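Local coordinates for phosphoinositide 3-kinase adapter protein 1 (Homo sapiens, PDB 5FOR) that links B-cell receptor and Toll-like receptor signalling to phosphoinositide 3-kinase activation, here represented by its TIR domain, which probably mediates the inhibition of NF-kappa-B, at residues A17-W20 and C21-L24. Residues are numbered along the deposited sequence; the frame is centred on the assembly and turned at random.
Sequences AEEW and CQYL
Helix 18-30 of this TIR domain, which follows the first strand of the central parallel sheet, begins where Ala17 occupies the N-cap position and its carbonyl accepts the N-H of Cys21. These opening turns illustrate how one amphipathic helix sorts its side chains between sheet, neighbouring helix and solvent. The bond from Cys21 N to Ala17 O is 3.1 Å long and lies in the carbonyl plane. Two residues further on, Tyr23 N reaches Glu19 O at 2.9 Å with a nearly straight N-H, and Leu24 N is bonded to Trp20 O. Cys21 N also bonds weakly to Glu18 O, and Gln22 N makes weak bonds to both Glu18 O and Glu19 O.

Cys21 and Leu24 are buried against Ile11 of strand 9-13 and Leu67 of strand 63-68, the face by which the helix packs on the sheet. Trp20 and Tyr23 extend side by side toward helix 127-134, where both touch Tyr130. Their rings meet obliquely, with planes at 90° and centroids 5.7 Å apart, and Trp20 CZ3 comes to 3.7 Å from Tyr23 CD2. Tyr23 is brought there by a CG anti to the backbone N (chi1 172°), which sends the ring outward, slightly toward the C-terminal end of the helix, alongside the indole.

On another flank, the carboxylate of Glu18 is drawn to Arg43, its salt-bridge partner through OE1. Its other oxygen, OE2, stays 4.1 Å from Gln22 NE2, and the carboxylate and amide planes are turned 76° apart, so this pair is a loose polar approach. A nearly eclipsed chi1 presses Gln22 CG against the preceding turn, a tight and probably strained arrangement in which CG lies 3.2 Å from Glu18 O and 3.6 Å from Glu19 CA.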
loop_
_atom_site.group_PDB
_atom_site.type_symbol
_atom_site.label_atom_id
_atom_site.label_comp_id
_atom_site.label_asym_id
_atom_site.label_seq_id
_atom_site.Cartn_x
_atom_site.Cartn_y
_atom_site.Cartn_z
ATOM N N ALA A 17 -11.989 -0.177 0.910
ATOM C CA ALA A 17 -11.254 -1.197 0.165
ATOM C C ALA A 17 -10.881 -2.402 1.066
ATOM O O ALA A 17 -9.972 -3.187 0.757
ATOM C CB ALA A 17 -9.984 -0.577 -0.468
ATOM N N GLU A 18 -11.597 -2.508 2.180
ATOM C CA GLU A 18 -11.500 -3.604 3.147
ATOM C C GLU A 18 -11.391 -5.020 2.546
ATOM O O GLU A 18 -10.569 -5.825 2.965
ATOM C CB GLU A 18 -12.728 -3.545 4.063
ATOM C CG GLU A 18 -12.763 -4.598 5.135
ATOM C CD GLU A 18 -11.709 -4.351 6.171
ATOM O OE1 GLU A 18 -11.688 -3.222 6.703
ATOM O OE2 GLU A 18 -10.901 -5.266 6.449
ATOM N N GLU A 19 -12.259 -5.332 1.594
ATOM C CA GLU A 19 -12.273 -6.653 0.991
ATOM C C GLU A 19 -11.076 -6.888 0.070
ATOM O O GLU A 19 -10.576 -8.014 0.001
ATOM C CB GLU A 19 -13.596 -6.869 0.250
ATOM C CG GLU A 19 -14.779 -6.472 1.126
ATOM C CD GLU A 19 -16.126 -6.621 0.449
ATOM O OE1 GLU A 19 -16.373 -7.700 -0.134
ATOM O OE2 GLU A 19 -16.946 -5.671 0.535
ATOM N N TRP A 20 -10.603 -5.847 -0.622
ATOM C CA TRP A 20 -9.382 -5.990 -1.410
ATOM C C TRP A 20 -8.227 -6.344 -0.494
ATOM O O TRP A 20 -7.315 -7.060 -0.870
ATOM C CB TRP A 20 -9.049 -4.720 -2.195
ATOM C CG TRP A 20 -9.635 -4.813 -3.536
ATOM C CD1 TRP A 20 -10.740 -4.154 -4.003
ATOM C CD2 TRP A 20 -9.208 -5.683 -4.587
ATOM N NE1 TRP A 20 -11.012 -4.545 -5.294
ATOM C CE2 TRP A 20 -10.088 -5.479 -5.680
ATOM C CE3 TRP A 20 -8.164 -6.606 -4.718
ATOM C CZ2 TRP A 20 -9.961 -6.171 -6.881
ATOM C CZ3 TRP A 20 -8.035 -7.289 -5.915
ATOM C CH2 TRP A 20 -8.928 -7.063 -6.987
ATOM N N CYS A 21 -8.271 -5.803 0.711
ATOM C CA CYS A 21 -7.211 -6.016 1.644
ATOM C C CYS A 21 -7.271 -7.476 2.143
ATOM O O CYS A 21 -6.234 -8.106 2.288
ATOM C CB CYS A 21 -7.278 -5.008 2.806
ATOM S SG CYS A 21 -6.069 -5.395 4.095
ATOM N N GLN A 22 -8.465 -8.035 2.345
ATOM C CA GLN A 22 -8.507 -9.352 2.964
ATOM C C GLN A 22 -8.140 -10.299 1.818
ATOM O O GLN A 22 -7.481 -11.310 2.029
ATOM C CB GLN A 22 -9.853 -9.802 3.537
ATOM C CG GLN A 22 -11.032 -8.917 3.501
ATOM C CD GLN A 22 -12.006 -9.168 4.642
ATOM O OE1 GLN A 22 -13.240 -8.926 4.502
ATOM N NE2 GLN A 22 -11.421 -9.274 5.853
ATOM N N TYR A 23 -8.574 -9.956 0.598
ATOM C CA TYR A 23 -8.238 -10.755 -0.582
ATOM C C TYR A 23 -6.733 -10.946 -0.728
ATOM O O TYR A 23 -6.277 -12.066 -0.950
ATOM C CB TYR A 23 -8.779 -10.149 -1.888
ATOM C CG TYR A 23 -8.240 -10.897 -3.104
ATOM C CD1 TYR A 23 -8.622 -12.205 -3.356
ATOM C CD2 TYR A 23 -7.303 -10.325 -3.962
ATOM C CE1 TYR A 23 -8.105 -12.928 -4.436
ATOM C CE2 TYR A 23 -6.783 -11.049 -5.051
ATOM C CZ TYR A 23 -7.189 -12.352 -5.279
ATOM O OH TYR A 23 -6.695 -13.095 -6.344
ATOM N N LEU A 24 -5.967 -9.856 -0.627
ATOM C CA LEU A 24 -4.510 -9.938 -0.833
ATOM C C LEU A 24 -3.801 -10.643 0.294
ATOM O O LEU A 24 -2.823 -11.319 0.055
ATOM C CB LEU A 24 -3.871 -8.566 -1.026
ATOM C CG LEU A 24 -4.407 -7.806 -2.237
ATOM C CD1 LEU A 24 -3.996 -6.338 -2.146
ATOM C CD2 LEU A 24 -3.985 -8.462 -3.555
#